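Local atomic coordinates of glutaredoxin (Chlorella sorokiniana, PDB entry 4I2U), a protein that binds glutathione and, as a glutaredoxin of the thioredoxin fold, probably uses it to reduce disulfides in maintaining the redox balance of the cell. Residues Q6-T11 and Q59-E64; G14-I19 and R101-L106; R33-F38 and S42-I47. All blocks are in the same frame, centred on the assembly; numbering follows the deposited sequence. Where two conformers were deposited one is given.

Contact 1 of 3, residues Q6-T11 and Q59-E64; sequences QLVDST and QDYLLE. With GSH (glutathione), chain B.
Tyr61 swings its ring toward helix 3-14 with CG anti to the backbone N (chi1 179°), while Asp9 turns its carboxylate back beside its own backbone N, and the two groups meet at the end of the phenol. They join helices 3-14 and 55-66 of the thioredoxin fold, whose short segments run 62° apart with axes 10.1 Å from each other at closest approach. The phenol donates: Tyr61 OH lies 2.6 Å from Asp9 OD1, a short bond received on the syn lone pair, with the carboxylate plane steeply inclined to the ring. Lys5, one turn earlier, forms a salt bridge with the other oxygen, OD2, so both oxygens of the carboxylate are held, which probably fixes its rotation.

Next to this hydrogen bond the contact is apolar. Val8 comes up at the edge of the same ring, its CB 3.5 Å from Tyr61 CD2 and its CG1 3.6 Å from Tyr61 CE2. CG1 also faces Leu62, whose CD2 is 4.1 Å away, and Phe20 of strand 17-21 touches both Val8 and Leu62 from the sheet side.

On another side of helix 55-66, Gln59 leaves its helix away from helix 3-14, and its amide lies in the glutathione pocket. Lys22 donates to its OE1 and the carbonyl of Arg69 accepts from its NE2, which orients the amide; the same Gln59 NE2 gives a nearly straight bond, 163° at the hydrogen, to carboxylate oxygen O32 of glutathione, 2.8 Å away.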
loop_
_atom_site.group_PDB
_atom_site.type_symbol
_atom_site.label_atom_id
_atom_site.label_comp_id
_atom_site.label_asym_id
_atom_site.label_seq_id
_atom_site.Cartn_x
_atom_site.Cartn_y
_atom_site.Cartn_z
ATOM N N GLN A 6 -3.730 -8.311 13.578
ATOM C CA GLN A 6 -4.938 -7.502 13.705
ATOM C C GLN A 6 -4.722 -6.124 13.099
ATOM O O GLN A 6 -5.608 -5.573 12.437
ATOM C CB GLN A 6 -5.344 -7.380 15.170
ATOM C CG GLN A 6 -6.728 -6.785 15.380
ATOM C CD GLN A 6 -7.075 -6.637 16.850
ATOM O OE1 GLN A 6 -6.866 -5.578 17.445
ATOM N NE2 GLN A 6 -7.602 -7.704 17.449
ATOM N N LEU A 7 -3.550 -5.551 13.332
ATOM C CA LEU A 7 -3.221 -4.259 12.746
ATOM C C LEU A 7 -3.283 -4.297 11.227
ATOM O O LEU A 7 -3.927 -3.456 10.588
ATOM C CB LEU A 7 -1.835 -3.815 13.202
ATOM C CG LEU A 7 -1.277 -2.481 12.692
ATOM C CD1 LEU A 7 -0.760 -2.514 11.260
ATOM C CD2 LEU A 7 -2.299 -1.374 12.846
ATOM N N VAL A 8 -2.624 -5.267 10.611
ATOM C CA VAL A 8 -2.600 -5.320 9.158
ATOM C C VAL A 8 -3.996 -5.573 8.606
ATOM O O VAL A 8 -4.457 -4.858 7.703
ATOM C CB VAL A 8 -1.613 -6.387 8.657
ATOM C CG1 VAL A 8 -1.751 -6.581 7.171
ATOM C CG2 VAL A 8 -0.172 -5.970 9.013
ATOM N N ASP A 9 -4.685 -6.583 9.134
ATOM C CA ASP A 9 -6.001 -6.941 8.612
ATOM C C ASP A 9 -6.968 -5.773 8.729
ATOM O O ASP A 9 -7.697 -5.451 7.777
ATOM C CB ASP A 9 -6.583 -8.152 9.345
ATOM C CG ASP A 9 -5.832 -9.457 9.066
ATOM O OD1 ASP A 9 -4.952 -9.501 8.185
ATOM O OD2 ASP A 9 -6.197 -10.457 9.733
ATOM N N SER A 10 -7.010 -5.147 9.896
ATOM C CA SER A 10 -7.931 -4.039 10.129
ATOM C C SER A 10 -7.576 -2.840 9.267
ATOM O O SER A 10 -8.452 -2.116 8.809
ATOM C CB SER A 10 -7.916 -3.628 11.599
ATOM O OG SER A 10 -8.449 -4.654 12.415
ATOM N N THR A 11 -6.290 -2.615 9.058
ATOM C CA THR A 11 -5.884 -1.468 8.274
ATOM C C THR A 11 -6.279 -1.628 6.810
ATOM O O THR A 11 -6.804 -0.677 6.199
ATOM C CB THR A 11 -4.379 -1.210 8.408
ATOM O OG1 THR A 11 -4.069 -0.925 9.774
ATOM C CG2 THR A 11 -3.946 -0.025 7.558
ATOM N N GLN A 59 6.068 -6.919 9.379
ATOM C CA GLN A 59 6.666 -7.496 8.184
ATOM C C GLN A 59 6.533 -9.007 8.163
ATOM O O GLN A 59 6.308 -9.580 7.101
ATOM C CB GLN A 59 8.134 -7.126 8.061
ATOM C CG GLN A 59 8.358 -5.651 7.756
ATOM C CD GLN A 59 9.823 -5.339 7.503
ATOM O OE1 GLN A 59 10.551 -4.912 8.398
ATOM N NE2 GLN A 59 10.276 -5.584 6.282
ATOM N N ASP A 60 6.686 -9.648 9.318
ATOM C CA ASP A 60 6.501 -11.094 9.418
ATOM C C ASP A 60 5.095 -11.495 8.990
ATOM O O ASP A 60 4.923 -12.465 8.251
ATOM C CB ASP A 60 6.730 -11.558 10.859
ATOM C CG ASP A 60 8.174 -11.569 11.266
ATOM O OD1 ASP A 60 9.057 -11.512 10.384
ATOM O OD2 ASP A 60 8.403 -11.675 12.495
ATOM N N TYR A 61 4.079 -10.774 9.442
ATOM C CA TYR A 61 2.737 -11.103 9.012
ATOM C C TYR A 61 2.571 -10.811 7.533
ATOM O O TYR A 61 1.885 -11.549 6.823
ATOM C CB TYR A 61 1.677 -10.373 9.826
ATOM C CG TYR A 61 0.293 -10.717 9.335
ATOM C CD1 TYR A 61 -0.172 -12.030 9.344
ATOM C CD2 TYR A 61 -0.530 -9.734 8.815
ATOM C CE1 TYR A 61 -1.449 -12.338 8.856
ATOM C CE2 TYR A 61 -1.796 -10.029 8.326
ATOM C CZ TYR A 61 -2.252 -11.333 8.352
ATOM O OH TYR A 61 -3.526 -11.653 7.900
ATOM N N LEU A 62 3.141 -9.715 7.037
ATOM C CA LEU A 62 3.072 -9.446 5.607
ATOM C C LEU A 62 3.680 -10.573 4.769
ATOM O O LEU A 62 3.198 -10.864 3.666
ATOM C CB LEU A 62 3.701 -8.083 5.275
ATOM C CG LEU A 62 2.875 -6.885 5.775
ATOM C CD1 LEU A 62 3.698 -5.606 5.791
ATOM C CD2 LEU A 62 1.621 -6.705 4.908
ATOM N N LEU A 63 4.711 -11.237 5.284
ATOM C CA LEU A 63 5.252 -12.410 4.605
ATOM C C LEU A 63 4.169 -13.494 4.525
ATOM O O LEU A 63 3.947 -14.123 3.470
ATOM C CB LEU A 63 6.464 -12.925 5.364
ATOM C CG LEU A 63 7.016 -14.283 4.942
ATOM C CD1 LEU A 63 7.437 -14.311 3.482
ATOM C CD2 LEU A 63 8.173 -14.642 5.847
ATOM N N GLU A 64 3.469 -13.726 5.632
ATOM C CA GLU A 64 2.399 -14.713 5.635
ATOM C C GLU A 64 1.276 -14.346 4.678
ATOM O O GLU A 64 0.756 -15.211 3.952
ATOM C CB GLU A 64 1.846 -14.894 7.048
ATOM C CG GLU A 64 2.836 -15.429 8.053
ATOM C CD GLU A 64 2.185 -15.647 9.383
ATOM O OE1 GLU A 64 2.027 -14.676 10.133
ATOM O OE2 GLU A 64 1.793 -16.793 9.676
HETATM N N1 GSH B . 11.686 -4.617 -6.002
HETATM C CA1 GSH B . 11.121 -4.401 -4.661
HETATM C C1 GSH B . 9.963 -3.452 -4.827
HETATM O O11 GSH B . 9.708 -3.045 -5.976
HETATM O O12 GSH B . 9.267 -3.118 -3.835
HETATM C CB1 GSH B . 12.234 -3.890 -3.749
HETATM C CG1 GSH B . 11.799 -3.722 -2.298
HETATM C CD1 GSH B . 12.976 -3.829 -1.344
HETATM O OE1 GSH B . 13.848 -4.691 -1.478
HETATM N N2 GSH B . 13.000 -2.981 -0.332
HETATM C CA2 GSH B . 14.016 -3.057 0.722
HETATM C C2 GSH B . 13.590 -3.942 1.870
HETATM O O2 GSH B . 12.422 -4.265 2.020
HETATM C CB2 GSH B . 14.356 -1.655 1.231
HETATM S SG2 GSH B . 15.234 -0.669 -0.014
HETATM N N3 GSH B . 14.547 -4.385 2.674
HETATM C CA3 GSH B . 14.261 -5.350 3.707
HETATM C C3 GSH B . 13.509 -4.801 4.894
HETATM O O31 GSH B . 13.374 -3.572 5.065
HETATM O O32 GSH B . 13.043 -5.663 5.676
#

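Contact 2 of 3, residues G14-I19 and R101-L106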
loop_
_atom_site.group_PDB
_atom_site.type_symbol
_atom_site.label_atom_id
_atom_site.label_comp_id
_atom_site.label_asym_id
_atom_site.label_seq_id
_atom_site.Cartn_x
_atom_site.Cartn_y
_atom_site.Cartn_z
ATOM N N GLY A 14 -10.106 -1.432 6.442
ATOM C CA GLY A 14 -10.705 -0.186 6.880
ATOM C C GLY A 14 -10.258 1.036 6.107
ATOM O O GLY A 14 -10.808 2.105 6.312
ATOM N N ASN A 15 -9.273 0.884 5.222
ATOM C CA ASN A 15 -8.734 1.990 4.437
ATOM C C ASN A 15 -8.530 1.508 3.028
ATOM O O ASN A 15 -7.963 0.444 2.832
ATOM C CB ASN A 15 -7.406 2.449 5.009
ATOM C CG ASN A 15 -7.520 2.885 6.434
ATOM O OD1 ASN A 15 -7.901 4.023 6.707
ATOM N ND2 ASN A 15 -7.240 1.983 7.360
ATOM N N LYS A 16 -8.974 2.273 2.043
ATOM C CA LYS A 16 -8.959 1.820 0.665
ATOM C C LYS A 16 -7.573 1.733 0.043
ATOM O O LYS A 16 -7.365 0.936 -0.846
ATOM C CB LYS A 16 -9.834 2.744 -0.185
ATOM C CG LYS A 16 -11.310 2.704 0.155
ATOM C CD LYS A 16 -11.895 1.357 -0.181
ATOM C CE LYS A 16 -13.388 1.324 0.063
ATOM N NZ LYS A 16 -14.103 0.584 -1.007
ATOM N N VAL A 17 -6.645 2.594 0.441
ATOM C CA VAL A 17 -5.324 2.623 -0.170
ATOM C C VAL A 17 -4.312 2.596 0.946
ATOM O O VAL A 17 -4.215 3.553 1.729
ATOM C CB VAL A 17 -5.134 3.865 -1.056
ATOM C CG1 VAL A 17 -3.757 3.848 -1.661
ATOM C CG2 VAL A 17 -6.199 3.897 -2.131
ATOM N N VAL A 18 -3.594 1.484 1.062
ATOM C CA VAL A 18 -2.637 1.288 2.139
ATOM C C VAL A 18 -1.270 0.941 1.583
ATOM O O VAL A 18 -1.150 0.099 0.687
ATOM C CB VAL A 18 -3.111 0.152 3.083
ATOM C CG1 VAL A 18 -2.096 -0.112 4.186
ATOM C CG2 VAL A 18 -4.465 0.499 3.687
ATOM N N ILE A 19 -0.234 1.559 2.121
ATOM C CA ILE A 19 1.127 1.204 1.763
ATOM C C ILE A 19 1.915 0.981 3.047
ATOM O O ILE A 19 2.076 1.904 3.859
ATOM C CB ILE A 19 1.773 2.243 0.821
ATOM C CG1 ILE A 19 3.201 1.820 0.500
ATOM C CG2 ILE A 19 1.711 3.678 1.386
ATOM C CD1 ILE A 19 3.796 2.561 -0.692
ATOM N N ARG A 101 -10.723 3.255 -9.207
ATOM C CA ARG A 101 -12.103 3.575 -9.541
ATOM C C ARG A 101 -13.048 2.506 -8.987
ATOM O O ARG A 101 -14.098 2.820 -8.422
ATOM C CB ARG A 101 -12.284 3.720 -11.050
ATOM C CG ARG A 101 -11.659 4.987 -11.601
ATOM C CD ARG A 101 -12.096 5.329 -13.030
ATOM N NE ARG A 101 -11.576 4.359 -13.983
ATOM C CZ ARG A 101 -10.433 4.478 -14.667
ATOM N NH1 ARG A 101 -9.656 5.553 -14.577
ATOM N NH2 ARG A 101 -10.083 3.502 -15.467
ATOM N N ASN A 102 -12.675 1.234 -9.107
ATOM C CA ASN A 102 -13.534 0.175 -8.589
ATOM C C ASN A 102 -13.685 0.275 -7.072
ATOM O O ASN A 102 -14.733 -0.086 -6.514
ATOM C CB ASN A 102 -12.981 -1.201 -8.953
ATOM C CG ASN A 102 -13.136 -1.526 -10.418
ATOM O OD1 ASN A 102 -13.890 -0.869 -11.137
ATOM N ND2 ASN A 102 -12.412 -2.540 -10.872
ATOM N N ALA A 103 -12.646 0.766 -6.405
ATOM C CA ALA A 103 -12.649 0.914 -4.957
ATOM C C ALA A 103 -13.409 2.151 -4.503
ATOM O O ALA A 103 -13.624 2.343 -3.308
ATOM C CB ALA A 103 -11.214 0.953 -4.437
ATOM N N GLY A 104 -13.817 2.992 -5.449
ATOM C CA GLY A 104 -14.613 4.163 -5.141
ATOM C C GLY A 104 -13.835 5.386 -4.691
ATOM O O GLY A 104 -14.416 6.317 -4.139
ATOM N N VAL A 105 -12.531 5.407 -4.926
ATOM C CA VAL A 105 -11.698 6.508 -4.464
ATOM C C VAL A 105 -11.099 7.322 -5.599
ATOM O O VAL A 105 -10.279 8.218 -5.361
ATOM C CB VAL A 105 -10.556 6.019 -3.515
ATOM C CG1 VAL A 105 -11.136 5.368 -2.281
ATOM C CG2 VAL A 105 -9.582 5.085 -4.230
ATOM N N LEU A 106 -11.512 7.017 -6.827
ATOM C CA LEU A 106 -11.074 7.771 -7.995
ATOM C C LEU A 106 -12.246 7.913 -8.931
ATOM O O LEU A 106 -12.910 6.926 -9.254
ATOM C CB LEU A 106 -9.906 7.050 -8.678
ATOM C CG LEU A 106 -9.356 7.627 -9.982
ATOM C CD1 LEU A 106 -8.825 9.043 -9.763
ATOM C CD2 LEU A 106 -8.259 6.733 -10.532
#
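Lys16 lays the first part of its side chain over a methyl of Val105: CB and CG of Lys16 are each 3.6 Å from Val105 CG1, the two chains crossing at a slant. The lysine stands just ahead of strand 17-21, and its contact shows how one long side chain can serve an apolar neighbour and a polar one in turn. Its chain bends at chi2 (-66°), which carries the far end past the valine and on to the close of helix 95-102. There Lys16 NZ donates to the carbonyl of Ala103, NZ to O 2.9 Å, from a position tilted 23° out of the carbonyl plane. The methylenes travel beside the same residue, with Lys16 CD 4.3 Å from Ala103 CB. A carbonyl at the C-terminal end of a helix sits where the helix dipole is negative, so the ammonium group would be favoured there; Asp77 adds a long, weak ion pair to the same ammonium group.

The chain leaves the helix at Gly104, which, with positive phi (83°) and two bonds back into the last turn, forms a Schellman motif; one of these bonds runs from Gly104 N to Arg101 O, 3.0 Å. The turn presents Val105 to the strand. While CG1 of Val105 serves Lys16, its CG2 reaches inward to Val17 CG2, 4.2 Å away, a looser touch on the buried side. Leu100 of helix 95-102 touches both valines and so extends the apolar patch. Lys16 thus covers its outer margin. Joined here are the beginning of a central strand and the Schellman-capped end of the C-terminal helix, packed against the sheet of a glutaredoxin, a member of the thioredoxin fold.

Contact 3 of 3, residues R33-F38 and S42-I47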
loop_
_atom_site.group_PDB
_atom_site.type_symbol
_atom_site.label_atom_id
_atom_site.label_comp_id
_atom_site.label_asym_id
_atom_site.label_seq_id
_atom_site.Cartn_x
_atom_site.Cartn_y
_atom_site.Cartn_z
ATOM N N ARG A 33 4.695 7.992 -4.705
ATOM C CA ARG A 33 4.576 8.951 -5.799
ATOM C C ARG A 33 3.635 8.456 -6.875
ATOM O O ARG A 33 2.885 9.237 -7.464
ATOM C CB ARG A 33 5.953 9.295 -6.365
ATOM C CG ARG A 33 6.771 10.179 -5.423
ATOM C CD ARG A 33 8.222 10.358 -5.886
ATOM N NE ARG A 33 8.932 11.336 -5.058
ATOM C CZ ARG A 33 10.257 11.470 -5.003
ATOM N NH1 ARG A 33 11.048 10.684 -5.728
ATOM N NH2 ARG A 33 10.794 12.400 -4.211
ATOM N N ALA A 34 3.637 7.157 -7.134
ATOM C CA ALA A 34 2.710 6.589 -8.103
ATOM C C ALA A 34 1.259 6.783 -7.663
ATOM O O ALA A 34 0.408 7.210 -8.448
ATOM C CB ALA A 34 3.008 5.115 -8.307
ATOM N N LEU A 35 0.960 6.469 -6.413
ATOM C CA LEU A 35 -0.383 6.639 -5.884
ATOM C C LEU A 35 -0.800 8.117 -5.857
ATOM O O LEU A 35 -1.967 8.443 -6.110
ATOM C CB LEU A 35 -0.464 6.054 -4.473
ATOM C CG LEU A 35 -0.303 4.527 -4.403
ATOM C CD1 LEU A 35 -0.004 4.109 -2.992
ATOM C CD2 LEU A 35 -1.555 3.841 -4.916
ATOM N N GLU A 36 0.150 9.012 -5.606
ATOM C CA GLU A 36 -0.145 10.434 -5.470
ATOM C C GLU A 36 -0.472 11.085 -6.790
ATOM O O GLU A 36 -0.956 12.215 -6.801
ATOM C CB GLU A 36 1.019 11.158 -4.805
ATOM C CG GLU A 36 1.139 10.860 -3.311
ATOM C CD GLU A 36 2.486 11.221 -2.720
ATOM O OE1 GLU A 36 3.286 11.893 -3.401
ATOM O OE2 GLU A 36 2.737 10.818 -1.571
ATOM N N LYS A 37 -0.259 10.397 -7.905
ATOM C CA LYS A 37 -0.732 10.902 -9.191
ATOM C C LYS A 37 -2.253 10.957 -9.206
ATOM O O LYS A 37 -2.839 11.737 -9.951
ATOM C CB LYS A 37 -0.269 10.002 -10.328
ATOM C CG LYS A 37 1.224 9.932 -10.532
ATOM C CD LYS A 37 1.563 8.852 -11.553
ATOM C CE LYS A 37 3.053 8.774 -11.833
ATOM N NZ LYS A 37 3.519 9.858 -12.740
ATOM N N PHE A 38 -2.899 10.111 -8.413
ATOM C CA PHE A 38 -4.348 9.936 -8.488
ATOM C C PHE A 38 -5.091 10.351 -7.245
ATOM O O PHE A 38 -6.279 10.692 -7.333
ATOM C CB PHE A 38 -4.664 8.474 -8.800
ATOM C CG PHE A 38 -3.925 7.960 -9.990
ATOM C CD1 PHE A 38 -4.215 8.458 -11.243
ATOM C CD2 PHE A 38 -2.909 7.038 -9.860
ATOM C CE1 PHE A 38 -3.535 8.020 -12.354
ATOM C CE2 PHE A 38 -2.223 6.589 -10.977
ATOM C CZ PHE A 38 -2.534 7.083 -12.222
ATOM N N SER A 42 -3.480 12.485 1.979
ATOM C CA SER A 42 -4.368 12.275 3.119
ATOM C C SER A 42 -5.352 11.135 2.856
ATOM O O SER A 42 -6.076 10.716 3.762
ATOM C CB SER A 42 -5.116 13.554 3.430
ATOM O OG SER A 42 -5.895 13.899 2.310
ATOM N N LYS A 43 -5.383 10.634 1.620
ATOM C CA LYS A 43 -6.199 9.458 1.290
ATOM C C LYS A 43 -5.371 8.181 1.112
ATOM O O LYS A 43 -5.908 7.129 0.776
ATOM C CB LYS A 43 -7.008 9.712 0.021
ATOM C CG LYS A 43 -7.957 10.895 0.146
ATOM C CD LYS A 43 -8.956 10.685 1.276
ATOM C CE LYS A 43 -10.105 11.684 1.211
ATOM N NZ LYS A 43 -11.100 11.301 0.179
ATOM N N ILE A 44 -4.073 8.290 1.327
ATOM C CA ILE A 44 -3.157 7.158 1.264
ATOM C C ILE A 44 -2.739 6.862 2.698
ATOM O O ILE A 44 -2.201 7.725 3.385
ATOM C CB ILE A 44 -1.906 7.510 0.423
ATOM C CG1 ILE A 44 -2.287 7.792 -1.037
ATOM C CG2 ILE A 44 -0.871 6.390 0.502
ATOM C CD1 ILE A 44 -1.233 8.577 -1.834
ATOM N N THR A 45 -2.976 5.647 3.166
ATOM C CA THR A 45 -2.627 5.278 4.529
ATOM C C THR A 45 -1.251 4.616 4.496
ATOM O O THR A 45 -1.100 3.453 4.129
ATOM C CB THR A 45 -3.667 4.334 5.072
ATOM O OG1 THR A 45 -4.942 4.974 5.021
ATOM C CG2 THR A 45 -3.358 3.940 6.504
ATOM N N ALA A 46 -0.223 5.372 4.848
ATOM C CA ALA A 46 1.155 4.905 4.823
ATOM C C ALA A 46 1.593 4.548 6.225
ATOM O O ALA A 46 1.710 5.427 7.093
ATOM C CB ALA A 46 2.062 5.984 4.261
ATOM N N ILE A 47 1.873 3.279 6.439
ATOM C CA ILE A 47 2.244 2.748 7.747
ATOM C C ILE A 47 3.763 2.550 7.720
ATOM O O ILE A 47 4.253 1.691 6.981
ATOM C CB ILE A 47 1.524 1.410 8.046
ATOM C CG1 ILE A 47 -0.009 1.506 7.897
ATOM C CG2 ILE A 47 1.940 0.897 9.421
ATOM C CD1 ILE A 47 -0.681 2.525 8.793
#
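This is a small apolar contact between Ile44, near the start of strand 45-48, and the C-terminal part of helix 26-36. No hydrogen bond crosses it. One methyl does the touching: Ile44 CD1 pushes in between two neighbouring residues of the helix, 3.7 Å from Leu35 CB and 3.6 Å from Glu36 CG. Ile44 holds CG1 anti to its carbonyl carbon (chi1 -64°) and carries on with chi2 at 161°, an outstretched branch that sends CD1 across to the helix.

The two helix residues take the methyl differently. Leu35 points toward it and is buried, its side chain also resting on Val17 of the sheet and Leu96 of helix 95-102. Glu36 offers a methylene of its chain, crossing Ile44 at about a right angle, so that the aliphatic part of an acidic residue serves as the partly exposed border of the contact. On the sheet side Ile44 touches Ile19, and Leu39 from the intervening loop adds to its cover.

The chain between helix and strand is short, and the contact closes that return. Strand 17-21, helix 26-36 and strand 45-48 together form the beta-alpha-beta unit with parallel strands that begins the thioredoxin fold.

In the fold
The three contacts show chemistry following position around one sheet. Contact 1 is the most buried and pairs two helices, adding a charged-group hydrogen bond to its apolar core; it also holds a residue of the glutathione pocket. Contacts 2 and 3 are partly buried, with centres 10 Å apart, and both reach the sheet through neighbouring parallel strands, where Val17 and Ile19 bond through their backbones to Thr45. Contact 2 mixes a lysine-to-carbonyl bond with methyl packing; contact 3 is purely apolar. Contacts 1 and 3 lie on opposite sides of the chain's centre, yet Thr11 of helix 3-14 touches both Thr45 and Ile47.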